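PDB 2CYC: tyrosine--tRNA ligase, which probably activates tyrosine with ATP and then transfers it to the acceptor end of tRNA(Tyr), working as a homodimer. Local coordinates for residues A[14-19]-A[222-227]; A[36-41]-A[183-188]; A[103-108]-A[352-357]. All blocks are in the same frame, centred on the assembly; numbering follows the deposited sequence.

In the fold
From the N terminus, the chain lays down strand 15-19 and then strand 36-40, before helix 87-108, whose last turns (103-108) are the first segment of interaction 3. Strand 183-187 returns beside 36-40 and closes interaction 2. That loop nests inside the larger one closed by interaction 1, where strand 214-223 comes back against 15-19. Strands 183-187 and 214-223 are neighbours, so interactions 1 and 2 touch, through H223 and H185, in one mixed sheet, whose strand 36-40 lines the tyrosine site. Interaction 3 crosses both: it starts within their loops and closes only at helix 352-360, near the C terminus, tying it to the end of helix 87-108. It touches neither, its centre about 20 Å from that of interaction 2.

Interaction 1: A[14-19]-A[222-227]; sequences PTEEVL and HHHLLL
P14 starts the pairing: its carbonyl oxygen takes the backbone N-H of H224 at 2.7 Å, while its ring lies alongside the CB of H223. At T15 the strands come close, with 4.1 Å between its CA and that of H223, a non-hydrogen-bonded antiparallel pair whose side chains diverge. E16 N gives a nearly straight 2.6 Å bond to H222 O. The extended E16 side chain brings OE2 to 3.4 Å from the CA of H224, and a water links this oxygen to L225 N. E17 N also bonds to H222 O, at 3.2 Å, so one carbonyl is gripped twice; in return E17 O accepts H222 N. With CG anti to the backbone N (chi1 178°), the E17 chain runs beside H222 and its OE2 takes ND1 at 2.9 Å, on the anti side of the carboxylate and near the imidazole plane. R191 salt-bridges the same oxygen; H194 hydrogen-bonds H222 NE2, and with both nitrogens engaged the ring is probably held against rotation. L19 CD1 meets the edge of the H222 ring. E16 and E17 facing H222 make a classic beta bulge, in the antiparallel flank of the Rossmann-type sheet of a class I synthetase.

Interaction 2: A[36-41]-A[183-188]; sequences HYIGFE and IAHAGM. With TYR (tyrosine), chain C.
H36 and I183, and next to them Y37 and A184, pair as parallel neighbours in the central sheet, with the two strands inclined by 31°. The backbone bonds are few: H185 N meets Y37 O head-on at 3.1 Å, whereas Y37 N to I183 O is weak. A water extends the link, accepting from G39 N and donating to H185 O.

Among the side chains, the polar contact joins two histidines. H36 NE2 and H185 ND1 hydrogen-bond at 3.1 Å, each lying near the plane of the other's ring, so the imidazoles meet rim to rim with their planes 41° apart. At their other nitrogens, H36 ND1 is bonded to R69 N and H185 NE2 to H223 ND1, giving a polar row across four strands.

The main apolar contact comes from I38. Its CG1 is anti to the backbone N (chi1 175°), which carries CD1 over the face of the H185 ring, a CH-pi contact 3.6 Å from the ring centroid.

On the sheet face of Y37 and A184 lies the bound tyrosine. The Y37 hydroxyl is 2.8 Å from the ligand's OH, and D175, Q172, Q190 and Y168 also hydrogen-bond the ligand. G39 brings its O to 3.4 Å from the ligand's CD1, and a CB on G39 would collide with the substrate ring.

The chemistry therefore divides by face: one buries linked imidazoles whose polar edges are satisfied, while the other offers a hydroxyl that can recognise the phenol of tyrosine.

Interaction 3: A[103-108]-A[352-357]; sequences EKSIEV and EPIRRY
K104 and Y357 cross at about a right angle, and the lysine brings its methylene to the ring from above. CE sits over one face of Y357, 3.7 Å from the ring centroid. It stands 27° off the normal, displaced toward the CD2 rim. The closest approach, K104 CE to Y357 CD2, is 3.3 Å. A bend at chi2 (-56°) turns the K104 chain so that its far end can cross the ring. The contact is a CH-pi one, made by the aliphatic end of the lysine just short of its ammonium group.

Y357 sends its ring out with CG anti to the backbone N, and it also stacks with H361. Were this ring cut back to an alanine, the end of K104 would probably lose the face it lies on and be freer to swing, and H361 would lose its stacking partner.

The second crossing is purely apolar. V108 and I354 also meet at about a right angle, CG1 of V108 touching CG1 of I354 at 3.7 Å. From there I354 reaches on between the helices: its CG1 lies beside CB of K104, and its CD1 is 3.8 Å from K104 O and near CA of S105. The hydroxyl of S105 is bonded within its own helix, to G101 O. P353 adds a looser contact, CB to V108 CG1 at 4.2 Å.

The two helix segments run roughly antiparallel at 151°, their axes 9.5 Å apart, and no hydrogen bond joins them. I263, from a loop, packs on both S105 and I354. Helix 352-360 thus packs on helix 87-108, which in turn lies beside helix 48-63, I58 on I106 and L52 on V108; I58 and K57 of that helix meet the sheet residues H36 and H185.

Interaction 1: A[14-19]-A[222-227]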
loop_
_atom_site.group_PDB
_atom_site.type_symbol
_atom_site.label_atom_id
_atom_site.label_comp_id
_atom_site.label_asym_id
_atom_site.label_seq_id
_atom_site.Cartn_x
_atom_site.Cartn_y
_atom_site.Cartn_z
ATOM N N PRO A 14 -13.193 -14.246 -28.256
ATOM C CA PRO A 14 -11.899 -13.554 -28.265
ATOM C C PRO A 14 -10.811 -13.964 -27.262
ATOM O O PRO A 14 -9.846 -13.229 -27.077
ATOM C CB PRO A 14 -12.307 -12.092 -28.108
ATOM C CG PRO A 14 -13.452 -12.202 -27.132
ATOM C CD PRO A 14 -14.246 -13.383 -27.690
ATOM N N THR A 15 -10.952 -15.108 -26.605
ATOM C CA THR A 15 -9.902 -15.522 -25.678
ATOM C C THR A 15 -8.586 -15.578 -26.457
ATOM O O THR A 15 -8.544 -16.088 -27.578
ATOM C CB THR A 15 -10.153 -16.923 -25.101
ATOM O OG1 THR A 15 -11.287 -16.887 -24.232
ATOM C CG2 THR A 15 -8.926 -17.409 -24.331
ATOM N N GLU A 16 -7.520 -15.058 -25.865
ATOM C CA GLU A 16 -6.217 -15.075 -26.513
ATOM C C GLU A 16 -5.231 -15.922 -25.718
ATOM O O GLU A 16 -4.325 -16.534 -26.276
ATOM C CB GLU A 16 -5.672 -13.646 -26.654
ATOM C CG GLU A 16 -4.228 -13.584 -27.151
ATOM C CD GLU A 16 -3.747 -12.160 -27.414
ATOM O OE1 GLU A 16 -2.516 -11.964 -27.530
ATOM O OE2 GLU A 16 -4.592 -11.242 -27.512
ATOM N N GLU A 17 -5.418 -15.966 -24.408
ATOM C CA GLU A 17 -4.517 -16.724 -23.560
ATOM C C GLU A 17 -5.218 -17.240 -22.311
ATOM O O GLU A 17 -6.067 -16.557 -21.736
ATOM C CB GLU A 17 -3.330 -15.832 -23.140
ATOM C CG GLU A 17 -2.315 -16.497 -22.199
ATOM C CD GLU A 17 -1.238 -15.532 -21.692
ATOM O OE1 GLU A 17 -0.050 -15.892 -21.766
ATOM O OE2 GLU A 17 -1.568 -14.424 -21.199
ATOM N N VAL A 18 -4.851 -18.448 -21.898
ATOM C CA VAL A 18 -5.386 -19.028 -20.678
ATOM C C VAL A 18 -4.222 -19.578 -19.870
ATOM O O VAL A 18 -3.437 -20.380 -20.379
ATOM C CB VAL A 18 -6.374 -20.183 -20.952
ATOM C CG1 VAL A 18 -6.810 -20.820 -19.615
ATOM C CG2 VAL A 18 -7.590 -19.661 -21.684
ATOM N N LEU A 19 -4.091 -19.120 -18.626
ATOM C CA LEU A 19 -3.041 -19.611 -17.735
ATOM C C LEU A 19 -3.731 -20.344 -16.577
ATOM O O LEU A 19 -4.179 -19.696 -15.629
ATOM C CB LEU A 19 -2.215 -18.448 -17.163
ATOM C CG LEU A 19 -1.578 -17.477 -18.161
ATOM C CD1 LEU A 19 -0.961 -16.294 -17.429
ATOM C CD2 LEU A 19 -0.534 -18.219 -18.986
ATOM N N HIS A 222 -7.456 -14.314 -20.678
ATOM C CA HIS A 222 -7.246 -13.011 -21.302
ATOM C C HIS A 222 -7.821 -12.922 -22.695
ATOM O O HIS A 222 -7.610 -13.808 -23.532
ATOM C CB HIS A 222 -5.743 -12.711 -21.326
ATOM C CG HIS A 222 -5.101 -12.812 -19.978
ATOM N ND1 HIS A 222 -3.928 -13.505 -19.758
ATOM C CD2 HIS A 222 -5.517 -12.380 -18.761
ATOM C CE1 HIS A 222 -3.654 -13.502 -18.464
ATOM N NE2 HIS A 222 -4.603 -12.827 -17.838
ATOM N N HIS A 223 -8.557 -11.849 -22.959
ATOM C CA HIS A 223 -9.130 -11.726 -24.277
ATOM C C HIS A 223 -8.359 -10.752 -25.126
ATOM O O HIS A 223 -7.656 -9.887 -24.616
ATOM C CB HIS A 223 -10.615 -11.341 -24.214
ATOM C CG HIS A 223 -10.892 -10.034 -23.544
ATOM N ND1 HIS A 223 -11.685 -9.933 -22.418
ATOM C CD2 HIS A 223 -10.566 -8.765 -23.893
ATOM C CE1 HIS A 223 -11.841 -8.657 -22.107
ATOM N NE2 HIS A 223 -11.174 -7.929 -22.985
ATOM N N HIS A 224 -8.498 -10.927 -26.430
ATOM C CA HIS A 224 -7.831 -10.105 -27.426
ATOM C C HIS A 224 -8.183 -8.621 -27.278
ATOM O O HIS A 224 -9.326 -8.267 -26.965
ATOM C CB HIS A 224 -8.237 -10.611 -28.818
ATOM C CG HIS A 224 -7.704 -9.790 -29.950
ATOM N ND1 HIS A 224 -6.394 -9.862 -30.372
ATOM C CD2 HIS A 224 -8.314 -8.895 -30.763
ATOM C CE1 HIS A 224 -6.220 -9.050 -31.400
ATOM N NE2 HIS A 224 -7.370 -8.452 -31.657
ATOM N N LEU A 225 -7.194 -7.758 -27.490
ATOM C CA LEU A 225 -7.427 -6.320 -27.416
ATOM C C LEU A 225 -7.699 -5.783 -28.825
ATOM O O LEU A 225 -6.820 -5.802 -29.680
ATOM C CB LEU A 225 -6.204 -5.617 -26.825
ATOM C CG LEU A 225 -5.740 -6.040 -25.427
ATOM C CD1 LEU A 225 -4.480 -5.247 -25.061
ATOM C CD2 LEU A 225 -6.852 -5.785 -24.406
ATOM N N LEU A 226 -8.919 -5.322 -29.084
ATOM C CA LEU A 226 -9.226 -4.781 -30.406
ATOM C C LEU A 226 -8.414 -3.503 -30.648
ATOM O O LEU A 226 -8.272 -2.664 -29.759
ATOM C CB LEU A 226 -10.724 -4.464 -30.534
ATOM C CG LEU A 226 -11.729 -5.622 -30.519
ATOM C CD1 LEU A 226 -13.144 -5.049 -30.606
ATOM C CD2 LEU A 226 -11.469 -6.561 -31.692
ATOM N N LEU A 227 -7.888 -3.366 -31.858
ATOM C CA LEU A 227 -7.106 -2.194 -32.239
ATOM C C LEU A 227 -7.988 -0.989 -32.514
ATOM O O LEU A 227 -9.154 -1.133 -32.889
ATOM C CB LEU A 227 -6.304 -2.481 -33.508
ATOM C CG LEU A 227 -5.185 -3.512 -33.406
ATOM C CD1 LEU A 227 -4.624 -3.793 -34.794
ATOM C CD2 LEU A 227 -4.099 -2.997 -32.454
HETATM O O HOH W 1 -4.404 -8.544 -27.681
#

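Interaction 2: A[36-41]-A[183-188]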
loop_
_atom_site.group_PDB
_atom_site.type_symbol
_atom_site.label_atom_id
_atom_site.label_comp_id
_atom_site.label_asym_id
_atom_site.label_seq_id
_atom_site.Cartn_x
_atom_site.Cartn_y
_atom_site.Cartn_z
ATOM N N HIS A 36 -16.072 -16.030 -11.473
ATOM C CA HIS A 36 -15.367 -15.182 -12.405
ATOM C C HIS A 36 -15.536 -13.733 -11.983
ATOM O O HIS A 36 -16.342 -13.406 -11.108
ATOM C CB HIS A 36 -15.934 -15.372 -13.829
ATOM C CG HIS A 36 -15.916 -14.127 -14.670
ATOM N ND1 HIS A 36 -16.719 -13.037 -14.402
ATOM C CD2 HIS A 36 -15.204 -13.805 -15.778
ATOM C CE1 HIS A 36 -16.506 -12.100 -15.312
ATOM N NE2 HIS A 36 -15.592 -12.540 -16.159
ATOM N N TYR A 37 -14.742 -12.884 -12.620
ATOM C CA TYR A 37 -14.817 -11.456 -12.458
ATOM C C TYR A 37 -13.917 -10.818 -13.500
ATOM O O TYR A 37 -13.000 -11.451 -14.034
ATOM C CB TYR A 37 -14.390 -11.020 -11.045
ATOM C CG TYR A 37 -13.037 -10.327 -10.938
ATOM C CD1 TYR A 37 -12.924 -9.055 -10.358
ATOM C CD2 TYR A 37 -11.861 -10.974 -11.342
ATOM C CE1 TYR A 37 -11.670 -8.454 -10.170
ATOM C CE2 TYR A 37 -10.603 -10.382 -11.165
ATOM C CZ TYR A 37 -10.516 -9.131 -10.572
ATOM O OH TYR A 37 -9.276 -8.594 -10.327
ATOM N N ILE A 38 -14.222 -9.569 -13.806
ATOM C CA ILE A 38 -13.410 -8.761 -14.695
ATOM C C ILE A 38 -13.660 -7.346 -14.189
ATOM O O ILE A 38 -14.811 -6.910 -14.035
ATOM C CB ILE A 38 -13.757 -8.933 -16.224
ATOM C CG1 ILE A 38 -12.908 -7.944 -17.034
ATOM C CG2 ILE A 38 -15.252 -8.739 -16.498
ATOM C CD1 ILE A 38 -12.866 -8.230 -18.543
ATOM N N GLY A 39 -12.574 -6.657 -13.864
ATOM C CA GLY A 39 -12.684 -5.311 -13.343
ATOM C C GLY A 39 -12.455 -4.253 -14.400
ATOM O O GLY A 39 -11.746 -4.472 -15.384
ATOM N N PHE A 40 -13.064 -3.092 -14.200
ATOM C CA PHE A 40 -12.906 -2.009 -15.152
ATOM C C PHE A 40 -12.719 -0.701 -14.424
ATOM O O PHE A 40 -13.359 -0.439 -13.402
ATOM C CB PHE A 40 -14.147 -1.835 -16.029
ATOM C CG PHE A 40 -14.562 -3.060 -16.765
ATOM C CD1 PHE A 40 -15.442 -3.972 -16.184
ATOM C CD2 PHE A 40 -14.101 -3.295 -18.055
ATOM C CE1 PHE A 40 -15.860 -5.093 -16.883
ATOM C CE2 PHE A 40 -14.517 -4.418 -18.761
ATOM C CZ PHE A 40 -15.398 -5.314 -18.171
ATOM N N GLU A 41 -11.846 0.129 -14.959
ATOM C CA GLU A 41 -11.677 1.450 -14.398
ATOM C C GLU A 41 -12.897 2.215 -14.922
ATOM O O GLU A 41 -13.496 1.824 -15.926
ATOM C CB GLU A 41 -10.396 2.089 -14.916
ATOM C CG GLU A 41 -9.137 1.649 -14.161
ATOM C CD GLU A 41 -7.976 2.615 -14.369
ATOM O OE1 GLU A 41 -8.203 3.688 -14.966
ATOM O OE2 GLU A 41 -6.846 2.307 -13.936
ATOM N N ILE A 183 -11.724 -17.737 -11.764
ATOM C CA ILE A 183 -11.650 -17.446 -13.198
ATOM C C ILE A 183 -11.378 -15.941 -13.302
ATOM O O ILE A 183 -12.312 -15.130 -13.334
ATOM C CB ILE A 183 -12.984 -17.777 -13.942
ATOM C CG1 ILE A 183 -13.335 -19.263 -13.782
ATOM C CG2 ILE A 183 -12.863 -17.413 -15.429
ATOM C CD1 ILE A 183 -12.291 -20.236 -14.324
ATOM N N ALA A 184 -10.099 -15.572 -13.334
ATOM C CA ALA A 184 -9.707 -14.161 -13.411
ATOM C C ALA A 184 -9.665 -13.753 -14.877
ATOM O O ALA A 184 -8.763 -14.145 -15.623
ATOM C CB ALA A 184 -8.341 -13.956 -12.744
ATOM N N HIS A 185 -10.653 -12.957 -15.270
ATOM C CA HIS A 185 -10.823 -12.514 -16.649
ATOM C C HIS A 185 -10.436 -11.044 -16.877
ATOM O O HIS A 185 -10.795 -10.156 -16.095
ATOM C CB HIS A 185 -12.287 -12.768 -17.046
ATOM C CG HIS A 185 -12.680 -12.196 -18.371
ATOM N ND1 HIS A 185 -13.938 -11.683 -18.611
ATOM C CD2 HIS A 185 -11.981 -12.030 -19.517
ATOM C CE1 HIS A 185 -13.993 -11.217 -19.845
ATOM N NE2 HIS A 185 -12.818 -11.414 -20.417
ATOM N N ALA A 186 -9.689 -10.802 -17.951
ATOM C CA ALA A 186 -9.251 -9.458 -18.314
ATOM C C ALA A 186 -8.741 -9.435 -19.746
ATOM O O ALA A 186 -8.629 -10.476 -20.395
ATOM C CB ALA A 186 -8.124 -8.984 -17.376
ATOM N N GLY A 187 -8.441 -8.230 -20.227
ATOM C CA GLY A 187 -7.858 -8.086 -21.542
ATOM C C GLY A 187 -6.384 -8.421 -21.332
ATOM O O GLY A 187 -5.887 -8.340 -20.203
ATOM N N MET A 188 -5.694 -8.796 -22.405
ATOM C CA MET A 188 -4.276 -9.166 -22.370
ATOM C C MET A 188 -3.319 -8.214 -21.657
ATOM O O MET A 188 -2.303 -8.662 -21.127
ATOM C CB MET A 188 -3.755 -9.390 -23.796
ATOM C CG MET A 188 -3.970 -10.790 -24.341
ATOM S SD MET A 188 -3.024 -12.045 -23.454
ATOM C CE MET A 188 -1.374 -11.798 -24.096
HETATM N N TYR C . -6.546 -2.472 -14.155
HETATM C CA TYR C . -7.835 -2.657 -14.887
HETATM C C TYR C . -7.890 -1.743 -16.110
HETATM O O TYR C . -6.997 -0.878 -16.243
HETATM C CB TYR C . -9.020 -2.357 -13.956
HETATM C CG TYR C . -9.132 -3.319 -12.789
HETATM C CD1 TYR C . -9.329 -4.684 -13.000
HETATM C CD2 TYR C . -9.043 -2.864 -11.471
HETATM C CE1 TYR C . -9.429 -5.578 -11.919
HETATM C CE2 TYR C . -9.151 -3.740 -10.392
HETATM C CZ TYR C . -9.338 -5.093 -10.619
HETATM O OH TYR C . -9.430 -5.958 -9.541
HETATM O OXT TYR C . -8.827 -1.898 -16.917
HETATM O O HOH W 2 -9.943 -8.070 -14.568
#

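Interaction 3: A[103-108]-A[352-357]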
loop_
_atom_site.group_PDB
_atom_site.type_symbol
_atom_site.label_atom_id
_atom_site.label_comp_id
_atom_site.label_asym_id
_atom_site.label_seq_id
_atom_site.Cartn_x
_atom_site.Cartn_y
_atom_site.Cartn_z
ATOM N N GLU A 103 -24.249 -4.019 -19.059
ATOM C CA GLU A 103 -25.391 -4.924 -19.085
ATOM C C GLU A 103 -25.889 -5.081 -20.522
ATOM O O GLU A 103 -26.149 -6.195 -20.976
ATOM C CB GLU A 103 -26.526 -4.398 -18.192
ATOM C CG GLU A 103 -26.340 -4.693 -16.714
ATOM C CD GLU A 103 -27.317 -3.939 -15.809
ATOM O OE1 GLU A 103 -27.500 -4.369 -14.655
ATOM O OE2 GLU A 103 -27.889 -2.917 -16.233
ATOM N N LYS A 104 -26.005 -3.969 -21.242
ATOM C CA LYS A 104 -26.480 -4.033 -22.619
ATOM C C LYS A 104 -25.445 -4.645 -23.565
ATOM O O LYS A 104 -25.807 -5.276 -24.556
ATOM C CB LYS A 104 -26.888 -2.643 -23.106
ATOM C CG LYS A 104 -27.977 -1.990 -22.247
ATOM C CD LYS A 104 -29.235 -2.852 -22.117
ATOM C CE LYS A 104 -30.149 -2.306 -21.015
ATOM N NZ LYS A 104 -31.393 -3.114 -20.800
ATOM N N SER A 105 -24.162 -4.467 -23.264
ATOM C CA SER A 105 -23.120 -5.043 -24.106
ATOM C C SER A 105 -23.146 -6.559 -23.954
ATOM O O SER A 105 -23.045 -7.291 -24.931
ATOM C CB SER A 105 -21.745 -4.510 -23.709
ATOM O OG SER A 105 -21.622 -3.140 -24.044
ATOM N N ILE A 106 -23.284 -7.021 -22.715
ATOM C CA ILE A 106 -23.342 -8.451 -22.430
ATOM C C ILE A 106 -24.548 -9.043 -23.163
ATOM O O ILE A 106 -24.476 -10.112 -23.764
ATOM C CB ILE A 106 -23.488 -8.692 -20.909
ATOM C CG1 ILE A 106 -22.191 -8.287 -20.202
ATOM C CG2 ILE A 106 -23.834 -10.149 -20.632
ATOM C CD1 ILE A 106 -22.327 -8.145 -18.710
ATOM N N GLU A 107 -25.651 -8.316 -23.127
ATOM C CA GLU A 107 -26.869 -8.759 -23.767
ATOM C C GLU A 107 -26.741 -8.930 -25.283
ATOM O O GLU A 107 -27.135 -9.966 -25.810
ATOM C CB GLU A 107 -27.982 -7.783 -23.433
ATOM C CG GLU A 107 -29.319 -8.120 -24.019
ATOM C CD GLU A 107 -30.357 -7.116 -23.589
ATOM O OE1 GLU A 107 -30.761 -7.153 -22.406
ATOM O OE2 GLU A 107 -30.749 -6.278 -24.427
ATOM N N VAL A 108 -26.188 -7.944 -25.991
ATOM C CA VAL A 108 -26.053 -8.101 -27.443
ATOM C C VAL A 108 -25.059 -9.184 -27.824
ATOM O O VAL A 108 -25.109 -9.703 -28.938
ATOM C CB VAL A 108 -25.627 -6.800 -28.162
ATOM C CG1 VAL A 108 -26.643 -5.698 -27.892
ATOM C CG2 VAL A 108 -24.237 -6.398 -27.731
ATOM N N GLU A 352 -27.916 -1.872 -32.291
ATOM C CA GLU A 352 -29.209 -1.197 -32.209
ATOM C C GLU A 352 -29.894 -1.272 -30.846
ATOM O O GLU A 352 -30.350 -0.255 -30.329
ATOM C CB GLU A 352 -30.183 -1.707 -33.278
ATOM C CG GLU A 352 -31.542 -1.013 -33.160
ATOM C CD GLU A 352 -32.489 -1.318 -34.293
ATOM O OE1 GLU A 352 -33.657 -0.886 -34.202
ATOM O OE2 GLU A 352 -32.079 -1.978 -35.271
ATOM N N PRO A 353 -29.978 -2.473 -30.247
ATOM C CA PRO A 353 -30.635 -2.571 -28.936
ATOM C C PRO A 353 -30.038 -1.609 -27.921
ATOM O O PRO A 353 -30.739 -1.065 -27.061
ATOM C CB PRO A 353 -30.407 -4.029 -28.535
ATOM C CG PRO A 353 -30.313 -4.742 -29.862
ATOM C CD PRO A 353 -29.474 -3.786 -30.683
ATOM N N ILE A 354 -28.734 -1.397 -28.025
ATOM C CA ILE A 354 -28.048 -0.512 -27.101
ATOM C C ILE A 354 -28.448 0.938 -27.359
ATOM O O ILE A 354 -28.766 1.680 -26.421
ATOM C CB ILE A 354 -26.522 -0.690 -27.227
ATOM C CG1 ILE A 354 -26.163 -2.151 -26.911
ATOM C CG2 ILE A 354 -25.799 0.277 -26.297
ATOM C CD1 ILE A 354 -24.666 -2.467 -26.918
ATOM N N ARG A 355 -28.439 1.346 -28.623
ATOM C CA ARG A 355 -28.832 2.710 -28.958
ATOM C C ARG A 355 -30.271 2.950 -28.502
ATOM O O ARG A 355 -30.579 3.986 -27.902
ATOM C CB ARG A 355 -28.728 2.966 -30.468
ATOM C CG ARG A 355 -27.309 3.038 -31.015
ATOM C CD ARG A 355 -27.303 3.659 -32.417
ATOM N NE ARG A 355 -28.114 2.895 -33.368
ATOM C CZ ARG A 355 -27.739 1.749 -33.928
ATOM N NH1 ARG A 355 -26.552 1.222 -33.641
ATOM N NH2 ARG A 355 -28.556 1.120 -34.771
ATOM N N ARG A 356 -31.152 1.987 -28.777
ATOM C CA ARG A 356 -32.546 2.131 -28.371
ATOM C C ARG A 356 -32.679 2.337 -26.868
ATOM O O ARG A 356 -33.503 3.135 -26.423
ATOM C CB ARG A 356 -33.386 0.922 -28.809
ATOM C CG ARG A 356 -33.918 1.057 -30.239
ATOM C CD ARG A 356 -34.965 0.002 -30.601
ATOM N NE ARG A 356 -34.415 -1.348 -30.740
ATOM C CZ ARG A 356 -34.462 -2.282 -29.793
ATOM N NH1 ARG A 356 -33.933 -3.484 -30.011
ATOM N NH2 ARG A 356 -35.046 -2.016 -28.629
ATOM N N TYR A 357 -31.871 1.633 -26.084
ATOM C CA TYR A 357 -31.953 1.790 -24.646
ATOM C C TYR A 357 -31.529 3.191 -24.224
ATOM O O TYR A 357 -32.247 3.877 -23.486
ATOM C CB TYR A 357 -31.089 0.753 -23.916
ATOM C CG TYR A 357 -31.117 0.956 -22.416
ATOM C CD1 TYR A 357 -30.267 1.875 -21.807
ATOM C CD2 TYR A 357 -32.071 0.318 -21.624
ATOM C CE1 TYR A 357 -30.373 2.170 -20.458
ATOM C CE2 TYR A 357 -32.184 0.602 -20.262
ATOM C CZ TYR A 357 -31.334 1.538 -19.689
ATOM O OH TYR A 357 -31.460 1.881 -18.360
#